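Local coordinates for protein methyltransferase (Streptococcus mutans, PDB 2B78) that is of unproven function but probably acts as an S-adenosylmethionine-dependent methyltransferase, perhaps on RNA, at residues D113-D117 with F118-S122; Q168-P171 with E172-I176; L175-N179 with G180-N184; N204-N208 with G209-G213; V228-M232 with G233-A237. All coordinates share one frame; numbering follows the deposited sequence.

Contact 1. Residues D113-D117 with F118-S122; sequences DCYGD and FVLFS
The Phe118 ring has the carbonyl oxygen of Asp117 over one face and that of Tyr115 at its edge, near the ring plane. Asp117 O lies 3.8 Å from Phe118 CG, while the far end of the ring reaches on to Ala170. The Tyr115 ring meets Leu120 obliquely, with Tyr115 CE2 4.2 Å from Leu120 CD2. With CG of Leu120 anti to its own nitrogen (chi1 -178°), the side chain is sent out on the face of Tyr115, where CD2 meets the ring.

Asp113, Tyr115, Phe118 and Leu120 share one face of a beta hairpin with a two-residue loop, and Cys114 and Val119 share the other. The loop is a type II' turn from Tyr115 to Phe118, with Gly116 supplying the positive phi of its first corner. Two hydrogen-bonded pairs close the ladder. Tyr115 N binds Phe118 O at 2.7 Å and almost straight, whereas the return bond from Phe118 N to Tyr115 O stretches to 3.2 Å, its donor standing above the carbonyl plane. Further along, Asp113 and Leu120 exchange bonds in both directions. Strands 96-101 and 148-153 flank the hairpin in a five-stranded mixed sheet.

On the face of Asp113 and Leu120, a water donates to Asp113 OD2 at 2.7 Å and to Leu120 O at 2.9 Å, and accepts from Ser122 OG at 3.0 Å. Asp113 OD1 forms a salt bridge with Arg98, and Tyr115 OH is hydrogen-bonded to Thr193. Both carboxylate oxygens of the buried Asp113 therefore have partners, and the arginine would favour its ionised form.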
loop_
_atom_site.group_PDB
_atom_site.type_symbol
_atom_site.label_atom_id
_atom_site.label_comp_id
_atom_site.label_asym_id
_atom_site.label_seq_id
_atom_site.Cartn_x
_atom_site.Cartn_y
_atom_site.Cartn_z
ATOM N N ASP A 113 10.781 3.647 1.109
ATOM C CA ASP A 113 10.390 4.093 -0.217
ATOM C C ASP A 113 11.336 5.180 -0.689
ATOM O O ASP A 113 11.945 5.887 0.115
ATOM C CB ASP A 113 8.964 4.661 -0.202
ATOM C CG ASP A 113 7.923 3.625 0.175
ATOM O OD1 ASP A 113 7.891 2.557 -0.472
ATOM O OD2 ASP A 113 7.126 3.884 1.106
ATOM N N CYS A 114 11.488 5.298 -1.998
ATOM C CA CYS A 114 12.315 6.359 -2.509
ATOM C C CYS A 114 11.364 7.273 -3.263
ATOM O O CYS A 114 10.492 6.811 -4.016
ATOM C CB CYS A 114 13.420 5.816 -3.416
ATOM S SG CYS A 114 12.916 5.343 -5.063
ATOM N N TYR A 115 11.505 8.568 -3.011
ATOM C CA TYR A 115 10.696 9.591 -3.646
ATOM C C TYR A 115 11.661 10.583 -4.264
ATOM O O TYR A 115 12.032 11.568 -3.633
ATOM C CB TYR A 115 9.828 10.303 -2.604
ATOM C CG TYR A 115 8.559 9.575 -2.220
ATOM C CD1 TYR A 115 7.353 9.841 -2.881
ATOM C CD2 TYR A 115 8.551 8.635 -1.188
ATOM C CE1 TYR A 115 6.162 9.189 -2.513
ATOM C CE2 TYR A 115 7.369 7.976 -0.821
ATOM C CZ TYR A 115 6.183 8.266 -1.486
ATOM O OH TYR A 115 5.012 7.653 -1.090
ATOM N N GLY A 116 12.078 10.324 -5.498
ATOM C CA GLY A 116 13.014 11.229 -6.136
ATOM C C GLY A 116 14.378 11.143 -5.476
ATOM O O GLY A 116 14.990 10.073 -5.437
ATOM N N ASP A 117 14.848 12.264 -4.939
ATOM C CA ASP A 117 16.154 12.306 -4.284
ATOM C C ASP A 117 16.120 12.019 -2.786
ATOM O O ASP A 117 17.159 12.029 -2.127
ATOM C CB ASP A 117 16.804 13.669 -4.509
ATOM C CG ASP A 117 17.132 13.925 -5.965
ATOM O OD1 ASP A 117 17.824 13.081 -6.579
ATOM O OD2 ASP A 117 16.701 14.970 -6.492
ATOM N N PHE A 118 14.934 11.751 -2.254
ATOM C CA PHE A 118 14.774 11.483 -0.831
ATOM C C PHE A 118 14.181 10.105 -0.553
ATOM O O PHE A 118 13.495 9.527 -1.400
ATOM C CB PHE A 118 13.881 12.564 -0.214
ATOM C CG PHE A 118 14.466 13.946 -0.297
ATOM C CD1 PHE A 118 15.304 14.425 0.705
ATOM C CD2 PHE A 118 14.210 14.757 -1.403
ATOM C CE1 PHE A 118 15.881 15.692 0.606
ATOM C CE2 PHE A 118 14.783 16.022 -1.508
ATOM C CZ PHE A 118 15.619 16.487 -0.501
ATOM N N VAL A 119 14.459 9.574 0.632
ATOM C CA VAL A 119 13.931 8.274 1.011
ATOM C C VAL A 119 13.004 8.414 2.201
ATOM O O VAL A 119 13.094 9.384 2.967
ATOM C CB VAL A 119 15.052 7.273 1.353
ATOM C CG1 VAL A 119 15.851 6.980 0.112
ATOM C CG2 VAL A 119 15.956 7.826 2.446
ATOM N N LEU A 120 12.103 7.447 2.345
ATOM C CA LEU A 120 11.146 7.450 3.438
ATOM C C LEU A 120 11.111 6.092 4.136
ATOM O O LEU A 120 10.718 5.088 3.545
ATOM C CB LEU A 120 9.748 7.802 2.917
ATOM C CG LEU A 120 8.655 7.872 3.991
ATOM C CD1 LEU A 120 8.930 9.052 4.927
ATOM C CD2 LEU A 120 7.290 8.018 3.332
ATOM N N PHE A 121 11.539 6.085 5.397
ATOM C CA PHE A 121 11.562 4.894 6.234
ATOM C C PHE A 121 10.246 4.831 6.990
ATOM O O PHE A 121 9.725 5.866 7.422
ATOM C CB PHE A 121 12.679 4.995 7.278
ATOM C CG PHE A 121 14.058 4.753 6.743
ATOM C CD1 PHE A 121 14.680 3.526 6.927
ATOM C CD2 PHE A 121 14.749 5.759 6.073
ATOM C CE1 PHE A 121 15.970 3.306 6.453
ATOM C CE2 PHE A 121 16.042 5.542 5.597
ATOM C CZ PHE A 121 16.649 4.317 5.788
ATOM N N SER A 122 9.719 3.625 7.165
ATOM C CA SER A 122 8.491 3.443 7.921
ATOM C C SER A 122 8.714 2.330 8.928
ATOM O O SER A 122 9.122 1.215 8.573
ATOM C CB SER A 122 7.315 3.109 7.002
ATOM O OG SER A 122 6.963 4.240 6.222
HETATM O O HOH W 1 8.240 3.622 3.605
#

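Contact 2. Residues Q168-P171 with E172-I176; sequences QEAP and EQFLI
Phe174 turns back on Ala170 and Pro171 across the bend that leads into its strand. From CB, its CG takes the place between the backbone nitrogen and the carbonyl carbon (chi1 60°), which swings the ring toward the preceding loop. CD2 is the first ring atom to touch: Pro171 O lies 3.6 Å away, in the ring plane at the edge. The same CD2 is 4.1 Å from Pro171 CD, the proline side chain standing at about a right angle to that of the phenylalanine. One atom further, CE2 rests 4.0 Å from Ala170 CB in an oblique contact. Across the ring from CD2, Phe174 CE1 approaches Tyr115 O of the preceding hairpin at 3.6 Å.

The segment is the connection from strand 162-165 of a mixed sheet into the hairpin of strands 174-178 and 181-185, where Phe174 pairs with Val185. Outside the bend, Glu172 folds at chi2 (-49°), and a water 2.9 Å from Ala170 O also lies near Glu172 OE2, a weak contact at best. Glu169 OE2 lies 5.0 Å from Glu172 OE2, a like-charged neighbour, and is hydrogen-bonded to Tyr150 OH, which also receives the N-H of Ala170.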
loop_
_atom_site.group_PDB
_atom_site.type_symbol
_atom_site.label_atom_id
_atom_site.label_comp_id
_atom_site.label_asym_id
_atom_site.label_seq_id
_atom_site.Cartn_x
_atom_site.Cartn_y
_atom_site.Cartn_z
ATOM N N GLN A 168 19.781 16.253 3.901
ATOM C CA GLN A 168 19.096 17.495 3.556
ATOM C C GLN A 168 17.596 17.400 3.794
ATOM O O GLN A 168 17.039 16.306 3.893
ATOM C CB GLN A 168 19.322 17.841 2.081
ATOM C CG GLN A 168 20.673 18.451 1.738
ATOM C CD GLN A 168 20.874 18.578 0.233
ATOM O OE1 GLN A 168 19.973 18.998 -0.493
ATOM N NE2 GLN A 168 22.060 18.214 -0.238
ATOM N N GLU A 169 16.948 18.555 3.893
ATOM C CA GLU A 169 15.504 18.604 4.072
ATOM C C GLU A 169 14.928 18.662 2.664
ATOM O O GLU A 169 15.590 19.130 1.735
ATOM C CB GLU A 169 15.094 19.864 4.845
ATOM C CG GLU A 169 15.311 19.802 6.347
ATOM C CD GLU A 169 14.126 19.219 7.104
ATOM O OE1 GLU A 169 14.250 19.041 8.335
ATOM O OE2 GLU A 169 13.069 18.943 6.481
ATOM N N ALA A 170 13.701 18.180 2.502
ATOM C CA ALA A 170 13.039 18.187 1.206
ATOM C C ALA A 170 11.995 19.292 1.199
ATOM O O ALA A 170 11.550 19.736 2.255
ATOM C CB ALA A 170 12.359 16.834 0.959
ATOM N N PRO A 171 11.603 19.772 0.008
ATOM C CA PRO A 171 10.586 20.825 -0.012
ATOM C C PRO A 171 9.358 20.202 0.638
ATOM O O PRO A 171 9.158 18.991 0.523
ATOM C CB PRO A 171 10.382 21.075 -1.505
ATOM C CG PRO A 171 11.739 20.797 -2.077
ATOM C CD PRO A 171 12.144 19.531 -1.343
ATOM N N GLU A 172 8.536 20.999 1.315
ATOM C CA GLU A 172 7.356 20.442 1.967
ATOM C C GLU A 172 6.533 19.636 0.974
ATOM O O GLU A 172 5.945 18.614 1.337
ATOM C CB GLU A 172 6.510 21.541 2.603
ATOM C CG GLU A 172 7.078 22.052 3.934
ATOM C CD GLU A 172 7.448 20.925 4.894
ATOM O OE1 GLU A 172 6.609 20.023 5.124
ATOM O OE2 GLU A 172 8.581 20.944 5.425
ATOM N N GLN A 173 6.525 20.088 -0.280
ATOM C CA GLN A 173 5.816 19.409 -1.363
ATOM C C GLN A 173 6.645 19.492 -2.637
ATOM O O GLN A 173 7.188 20.550 -2.960
ATOM C CB GLN A 173 4.449 20.051 -1.603
ATOM C CG GLN A 173 3.417 19.691 -0.559
ATOM C CD GLN A 173 2.080 20.353 -0.809
ATOM O OE1 GLN A 173 1.574 20.350 -1.931
ATOM N NE2 GLN A 173 1.491 20.917 0.244
ATOM N N PHE A 174 6.753 18.378 -3.356
ATOM C CA PHE A 174 7.515 18.354 -4.597
ATOM C C PHE A 174 6.939 17.303 -5.537
ATOM O O PHE A 174 6.105 16.495 -5.130
ATOM C CB PHE A 174 9.002 18.077 -4.311
ATOM C CG PHE A 174 9.267 16.758 -3.617
ATOM C CD1 PHE A 174 9.488 15.595 -4.356
ATOM C CD2 PHE A 174 9.287 16.683 -2.229
ATOM C CE1 PHE A 174 9.724 14.363 -3.714
ATOM C CE2 PHE A 174 9.523 15.465 -1.573
ATOM C CZ PHE A 174 9.741 14.306 -2.313
ATOM N N LEU A 175 7.383 17.315 -6.790
ATOM C CA LEU A 175 6.886 16.373 -7.782
ATOM C C LEU A 175 7.815 15.190 -8.006
ATOM O O LEU A 175 9.035 15.295 -7.833
ATOM C CB LEU A 175 6.692 17.080 -9.124
ATOM C CG LEU A 175 5.790 18.312 -9.216
ATOM C CD1 LEU A 175 5.937 18.939 -10.609
ATOM C CD2 LEU A 175 4.354 17.928 -8.933
ATOM N N ILE A 176 7.221 14.054 -8.359
ATOM C CA ILE A 176 7.972 12.856 -8.707
ATOM C C ILE A 176 7.317 12.399 -9.999
ATOM O O ILE A 176 6.286 12.961 -10.406
ATOM C CB ILE A 176 7.909 11.745 -7.607
ATOM C CG1 ILE A 176 6.466 11.364 -7.277
ATOM C CG2 ILE A 176 8.648 12.224 -6.343
ATOM C CD1 ILE A 176 5.879 10.310 -8.202
HETATM O O HOH W 2 9.964 18.272 4.243
#

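Contact 3. Residues L175-N179 with G180-N184; sequences LILEN and GISYN
Glu178 and Ile181 form the last hydrogen-bonded pair of a beta hairpin with a two-residue loop, closed by a type I' turn with Asn179 and Gly180 at its corners. Both corner residues have positive phi, and Asn-Gly is a classic sequence for this turn. Glu178 N reaches Ile181 O at 2.9 Å in the carbonyl plane, whereas Ile181 N approaches Glu178 O from above its plane at 3.1 Å. Ile176 and Tyr183 make the second hydrogen-bonded pair, with the strand axes at 139°.

On the face of Ile176, Glu178, Ile181 and Tyr183, the tyrosine ring runs back toward the turn. Its CE2 lies 3.6 Å from Glu178 CB, and the carboxylate plane is turned 60° from the ring. Ile176 CD1 meets the base of the same side chain, 4.1 Å from Tyr183 CB. Tyr183 also meets His254 edge to face and packs on Ala225, Val228 and Ala229 of helix 225-232. The other face carries Leu175 CD2 against Asn184 CB at 3.9 Å, and the methyl CD1 of Leu177 near Ser182.

Glu178 OE1 forms a salt bridge with Arg203. A water joins the polar ends: it lies 2.8 Å from Tyr183 OH and is also within bonding distance of Glu178 OE1 and the main-chain Glu178 O.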
loop_
_atom_site.group_PDB
_atom_site.type_symbol
_atom_site.label_atom_id
_atom_site.label_comp_id
_atom_site.label_asym_id
_atom_site.label_seq_id
_atom_site.Cartn_x
_atom_site.Cartn_y
_atom_site.Cartn_z
ATOM N N LEU A 175 7.383 17.315 -6.790
ATOM C CA LEU A 175 6.886 16.373 -7.782
ATOM C C LEU A 175 7.815 15.190 -8.006
ATOM O O LEU A 175 9.035 15.295 -7.833
ATOM C CB LEU A 175 6.692 17.080 -9.124
ATOM C CG LEU A 175 5.790 18.312 -9.216
ATOM C CD1 LEU A 175 5.937 18.939 -10.609
ATOM C CD2 LEU A 175 4.354 17.928 -8.933
ATOM N N ILE A 176 7.221 14.054 -8.359
ATOM C CA ILE A 176 7.972 12.856 -8.707
ATOM C C ILE A 176 7.317 12.399 -9.999
ATOM O O ILE A 176 6.286 12.961 -10.406
ATOM C CB ILE A 176 7.909 11.745 -7.607
ATOM C CG1 ILE A 176 6.466 11.364 -7.277
ATOM C CG2 ILE A 176 8.648 12.224 -6.343
ATOM C CD1 ILE A 176 5.879 10.310 -8.202
ATOM N N LEU A 177 7.920 11.422 -10.670
ATOM C CA LEU A 177 7.372 10.924 -11.914
ATOM C C LEU A 177 7.005 9.464 -11.716
ATOM O O LEU A 177 7.716 8.731 -11.021
ATOM C CB LEU A 177 8.416 11.040 -13.030
ATOM C CG LEU A 177 7.953 11.238 -14.475
ATOM C CD1 LEU A 177 7.440 12.662 -14.646
ATOM C CD2 LEU A 177 9.120 10.989 -15.430
ATOM N N GLU A 178 5.883 9.054 -12.307
ATOM C CA GLU A 178 5.434 7.662 -12.239
ATOM C C GLU A 178 4.754 7.354 -13.562
ATOM O O GLU A 178 3.784 8.018 -13.933
ATOM C CB GLU A 178 4.435 7.440 -11.101
ATOM C CG GLU A 178 4.152 5.957 -10.818
ATOM C CD GLU A 178 2.922 5.745 -9.949
ATOM O OE1 GLU A 178 1.795 5.928 -10.460
ATOM O OE2 GLU A 178 3.080 5.395 -8.761
ATOM N N ASN A 179 5.265 6.345 -14.268
ATOM C CA ASN A 179 4.726 5.969 -15.567
ATOM C C ASN A 179 4.878 7.148 -16.516
ATOM O O ASN A 179 4.113 7.300 -17.466
ATOM C CB ASN A 179 3.250 5.595 -15.444
ATOM C CG ASN A 179 3.028 4.349 -14.619
ATOM O OD1 ASN A 179 2.107 4.292 -13.800
ATOM N ND2 ASN A 179 3.858 3.335 -14.836
ATOM N N GLY A 180 5.849 8.008 -16.242
ATOM C CA GLY A 180 6.058 9.147 -17.116
ATOM C C GLY A 180 5.209 10.382 -16.897
ATOM O O GLY A 180 5.283 11.312 -17.695
ATOM N N ILE A 181 4.383 10.403 -15.857
ATOM C CA ILE A 181 3.581 11.596 -15.580
ATOM C C ILE A 181 3.903 12.077 -14.163
ATOM O O ILE A 181 4.431 11.314 -13.335
ATOM C CB ILE A 181 2.057 11.353 -15.770
ATOM C CG1 ILE A 181 1.498 10.481 -14.659
ATOM C CG2 ILE A 181 1.805 10.692 -17.140
ATOM C CD1 ILE A 181 -0.029 10.526 -14.597
ATOM N N SER A 182 3.617 13.346 -13.884
ATOM C CA SER A 182 3.943 13.931 -12.581
ATOM C C SER A 182 2.869 13.827 -11.517
ATOM O O SER A 182 1.676 13.864 -11.816
ATOM C CB SER A 182 4.313 15.411 -12.755
ATOM O OG SER A 182 5.426 15.562 -13.619
ATOM N N TYR A 183 3.319 13.717 -10.266
ATOM C CA TYR A 183 2.444 13.637 -9.106
ATOM C C TYR A 183 3.080 14.462 -7.986
ATOM O O TYR A 183 4.295 14.414 -7.786
ATOM C CB TYR A 183 2.308 12.190 -8.625
ATOM C CG TYR A 183 1.556 11.288 -9.572
ATOM C CD1 TYR A 183 0.165 11.296 -9.612
ATOM C CD2 TYR A 183 2.237 10.439 -10.435
ATOM C CE1 TYR A 183 -0.541 10.471 -10.496
ATOM C CE2 TYR A 183 1.545 9.612 -11.323
ATOM C CZ TYR A 183 0.155 9.637 -11.343
ATOM O OH TYR A 183 -0.528 8.811 -12.206
ATOM N N ASN A 184 2.247 15.204 -7.268
ATOM C CA ASN A 184 2.679 16.049 -6.161
ATOM C C ASN A 184 2.665 15.246 -4.856
ATOM O O ASN A 184 1.643 14.668 -4.476
ATOM C CB ASN A 184 1.749 17.272 -6.058
ATOM C CG ASN A 184 2.042 18.144 -4.844
ATOM O OD1 ASN A 184 1.484 17.941 -3.761
ATOM N ND2 ASN A 184 2.923 19.120 -5.016
HETATM O O HOH W 3 1.351 6.917 -13.070
#

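Contact 4. Residues N204-N208 with G209-G213; sequences NELIN and GSAAG
A Schellman motif ends helix 200-210, with Glu205 and Leu206 receiving the N-H groups of Ser210 and Gly209. Gly209 is its C-prime residue: its positive phi of 120° reverses the chain, and a side chain there would collide with the carbonyl oxygen of Asn208. The six-to-one bond of the motif runs from Ser210 N to Glu205 O at 3.1 Å, the wide turn that accompanies such an ending. Inside it, Gly209 N binds Leu206 O, also at 3.1 Å, but approaches from above the carbonyl plane, 66° out of it. Leu206 O is held a second time, by a water that donates to it at 2.7 Å. The same water accepts from Ala211 N at 2.8 Å, so it bridges the helix end to the chain that leaves it.

Side chains add to the cap. Leu206 CD2 lies 4.2 Å from Ala211 CB. Around the leucine stand Phe226, Ala229 and Ala230 of helix 225-232 and Ile290 of strand 286-291, so it faces the interior of the Rossmann-like methyltransferase fold while Glu205 and Ser210 lie outward. From here the chain runs into strand 215-219 of the central sheet.

Ser210 OG sits between its backbone nitrogen and carbonyl carbon (chi1 71°). That position turns the hydroxyl back over the helix, where OG lies 3.3 Å from Glu205 O, at most a weak bond whose proton is not settled. The same OG packs closely on the leucine, 3.2 Å from Leu206 CD2.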
loop_
_atom_site.group_PDB
_atom_site.type_symbol
_atom_site.label_atom_id
_atom_site.label_comp_id
_atom_site.label_asym_id
_atom_site.label_seq_id
_atom_site.Cartn_x
_atom_site.Cartn_y
_atom_site.Cartn_z
ATOM N N ASN A 204 -1.277 3.087 -14.398
ATOM C CA ASN A 204 -0.696 2.885 -15.727
ATOM C C ASN A 204 -1.782 2.505 -16.740
ATOM O O ASN A 204 -1.757 2.952 -17.889
ATOM C CB ASN A 204 0.372 1.778 -15.699
ATOM C CG ASN A 204 1.097 1.632 -17.030
ATOM O OD1 ASN A 204 1.711 2.590 -17.530
ATOM N ND2 ASN A 204 1.039 0.436 -17.609
ATOM N N GLU A 205 -2.720 1.660 -16.314
ATOM C CA GLU A 205 -3.808 1.215 -17.190
ATOM C C GLU A 205 -4.676 2.392 -17.611
ATOM O O GLU A 205 -5.119 2.477 -18.761
ATOM C CB GLU A 205 -4.691 0.185 -16.476
ATOM C CG GLU A 205 -3.974 -1.106 -16.121
ATOM C CD GLU A 205 -3.635 -1.930 -17.341
ATOM O OE1 GLU A 205 -4.577 -2.449 -17.979
ATOM O OE2 GLU A 205 -2.436 -2.054 -17.672
ATOM N N LEU A 206 -4.925 3.292 -16.669
ATOM C CA LEU A 206 -5.748 4.466 -16.916
ATOM C C LEU A 206 -5.038 5.426 -17.865
ATOM O O LEU A 206 -5.635 5.949 -18.813
ATOM C CB LEU A 206 -6.061 5.150 -15.576
ATOM C CG LEU A 206 -7.059 4.374 -14.703
ATOM C CD1 LEU A 206 -7.030 4.839 -13.251
ATOM C CD2 LEU A 206 -8.460 4.569 -15.296
ATOM N N ILE A 207 -3.750 5.651 -17.617
ATOM C CA ILE A 207 -2.968 6.539 -18.468
ATOM C C ILE A 207 -2.895 5.963 -19.859
ATOM O O ILE A 207 -2.824 6.694 -20.844
ATOM C CB ILE A 207 -1.543 6.697 -17.931
ATOM C CG1 ILE A 207 -1.614 7.391 -16.572
ATOM C CG2 ILE A 207 -0.682 7.479 -18.925
ATOM C CD1 ILE A 207 -0.321 7.371 -15.808
ATOM N N ASN A 208 -2.925 4.640 -19.929
ATOM C CA ASN A 208 -2.869 3.914 -21.186
ATOM C C ASN A 208 -4.122 4.047 -22.062
ATOM O O ASN A 208 -4.082 3.791 -23.275
ATOM C CB ASN A 208 -2.610 2.447 -20.881
ATOM C CG ASN A 208 -1.400 1.944 -21.568
ATOM O OD1 ASN A 208 -1.292 2.082 -22.797
ATOM N ND2 ASN A 208 -0.467 1.355 -20.813
ATOM N N GLY A 209 -5.233 4.443 -21.451
ATOM C CA GLY A 209 -6.458 4.615 -22.209
ATOM C C GLY A 209 -7.639 3.759 -21.783
ATOM O O GLY A 209 -8.633 3.668 -22.510
ATOM N N SER A 210 -7.561 3.144 -20.609
ATOM C CA SER A 210 -8.655 2.298 -20.147
ATOM C C SER A 210 -9.953 3.092 -20.021
ATOM O O SER A 210 -11.033 2.527 -20.154
ATOM C CB SER A 210 -8.304 1.638 -18.804
ATOM O OG SER A 210 -8.289 2.574 -17.743
ATOM N N ALA A 211 -9.845 4.398 -19.770
ATOM C CA ALA A 211 -11.020 5.259 -19.636
ATOM C C ALA A 211 -11.116 6.295 -20.764
ATOM O O ALA A 211 -11.809 7.310 -20.635
ATOM C CB ALA A 211 -10.993 5.965 -18.273
ATOM N N ALA A 212 -10.429 6.045 -21.878
ATOM C CA ALA A 212 -10.461 6.979 -22.999
ATOM C C ALA A 212 -11.878 7.281 -23.476
ATOM O O ALA A 212 -12.647 6.369 -23.791
ATOM C CB ALA A 212 -9.622 6.439 -24.160
ATOM N N GLY A 213 -12.218 8.567 -23.522
ATOM C CA GLY A 213 -13.536 8.982 -23.982
ATOM C C GLY A 213 -14.667 8.597 -23.048
ATOM O O GLY A 213 -15.838 8.676 -23.417
HETATM O O HOH W 4 -8.078 6.629 -19.811
#

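Contact 5. Residues V228-M232 with G233-A237; sequences VAAAM and GGAMA
Ala230 and Ala235 form the compact side of this helix end. Their methyl groups lie 4.0 Å apart, CB to CB, and Ala235 CB also comes within 3.3 Å of Ala230 O. That oxygen accepts two N-H groups from opposite faces of its carbonyl plane. Ala235 N is 3.0 Å away and tilted 34° from the plane, while Gly233 N, at the same distance, stands well above it on the other face. Leu206 of helix 200-210 packs on Ala230, so this side looks into the domain.

The exposed Gly234 marks the looser, solvent-facing side, with no side chain to pack there. It has a positive phi (81°), and is the C-prime residue of the Schellman motif that closes helix 225-232; a CB there would press on the carbonyl oxygen before it. Its N-H reaches Ala231 O at 3.1 Å, from above the carbonyl plane. Gly233 N also has a weak bond to Ala229 O. Met232 leaves the turn, bent at chi2 and chi3. Its side chain packs instead on Leu260 and on Ile181 of the neighbouring hairpin, which CG meets. Beyond the cap, the exposed Met236 leads the chain into strand 237-242 of the parallel part of the Rossmann-like sheet.

With few side-chain atoms available, the cap rests on main-chain bonds. The N-H groups of Gly233, Gly234 and Ala235 pair with carbonyls of the last helical turn, and would temper the partial negative charge expected at a helix C-terminus.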
loop_
_atom_site.group_PDB
_atom_site.type_symbol
_atom_site.label_atom_id
_atom_site.label_comp_id
_atom_site.label_asym_id
_atom_site.label_seq_id
_atom_site.Cartn_x
_atom_site.Cartn_y
_atom_site.Cartn_z
ATOM N N VAL A 228 -6.246 11.977 -12.224
ATOM C CA VAL A 228 -5.241 12.599 -13.074
ATOM C C VAL A 228 -4.722 11.577 -14.093
ATOM O O VAL A 228 -4.495 11.910 -15.256
ATOM C CB VAL A 228 -4.065 13.189 -12.222
ATOM C CG1 VAL A 228 -3.239 12.078 -11.601
ATOM C CG2 VAL A 228 -3.195 14.089 -13.084
ATOM N N ALA A 229 -4.563 10.328 -13.661
ATOM C CA ALA A 229 -4.095 9.252 -14.543
ATOM C C ALA A 229 -5.097 9.068 -15.685
ATOM O O ALA A 229 -4.733 9.022 -16.871
ATOM C CB ALA A 229 -3.958 7.943 -13.745
ATOM N N ALA A 230 -6.369 8.967 -15.324
ATOM C CA ALA A 230 -7.420 8.808 -16.322
ATOM C C ALA A 230 -7.449 10.005 -17.280
ATOM O O ALA A 230 -7.641 9.840 -18.486
ATOM C CB ALA A 230 -8.765 8.649 -15.626
ATOM N N ALA A 231 -7.252 11.206 -16.744
ATOM C CA ALA A 231 -7.246 12.416 -17.558
ATOM C C ALA A 231 -6.125 12.364 -18.602
ATOM O O ALA A 231 -6.315 12.770 -19.756
ATOM C CB ALA A 231 -7.071 13.649 -16.657
ATOM N N MET A 232 -4.955 11.872 -18.187
ATOM C CA MET A 232 -3.803 11.763 -19.079
ATOM C C MET A 232 -4.003 10.657 -20.108
ATOM O O MET A 232 -3.274 10.577 -21.099
ATOM C CB MET A 232 -2.527 11.485 -18.277
ATOM C CG MET A 232 -2.031 12.675 -17.452
ATOM S SD MET A 232 -1.766 14.158 -18.442
ATOM C CE MET A 232 -0.374 13.637 -19.476
ATOM N N GLY A 233 -4.992 9.807 -19.853
ATOM C CA GLY A 233 -5.305 8.708 -20.752
ATOM C C GLY A 233 -6.526 9.036 -21.588
ATOM O O GLY A 233 -7.172 8.146 -22.138
ATOM N N GLY A 234 -6.871 10.319 -21.647
ATOM C CA GLY A 234 -7.988 10.750 -22.471
ATOM C C GLY A 234 -9.407 10.608 -21.963
ATOM O O GLY A 234 -10.341 10.573 -22.769
ATOM N N ALA A 235 -9.597 10.520 -20.651
ATOM C CA ALA A 235 -10.949 10.393 -20.118
ATOM C C ALA A 235 -11.768 11.614 -20.531
ATOM O O ALA A 235 -11.249 12.741 -20.619
ATOM C CB ALA A 235 -10.914 10.257 -18.590
ATOM N N MET A 236 -13.049 11.393 -20.802
ATOM C CA MET A 236 -13.909 12.495 -21.204
ATOM C C MET A 236 -14.078 13.487 -20.060
ATOM O O MET A 236 -14.080 14.702 -20.272
ATOM C CB MET A 236 -15.279 11.977 -21.627
ATOM C CG MET A 236 -16.201 13.085 -22.118
ATOM S SD MET A 236 -17.844 12.492 -22.574
ATOM C CE MET A 236 -17.474 11.622 -24.125
ATOM N N ALA A 237 -14.234 12.963 -18.851
ATOM C CA ALA A 237 -14.420 13.806 -17.679
ATOM C C ALA A 237 -14.193 12.980 -16.417
ATOM O O ALA A 237 -14.270 11.762 -16.451
ATOM C CB ALA A 237 -15.839 14.373 -17.681
#

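Contacts 1 and 2 lie with centres 10 Å apart and touch through Phe118, whose CZ is 3.5 Å from Ala170 CA. Contact 2 runs directly into contact 3, sharing Leu175 and Ile176. From there the hairpin meets the two helix ends: Ile181 CD1 is 3.4 Å from Ile207 CD1 of contact 4, and Tyr183 CE1 is 3.3 Å from Val228 CG1 of contact 5. Contacts 4 and 5, with centres 7 Å apart, are joined by a probable hydrogen bond between Gly213 N and Gly234 O. S-adenosyl-L-homocysteine is absent here; Arg246 of its site lies about 7 Å from Gln173 and about 9 Å from Asn184, side chain to side chain.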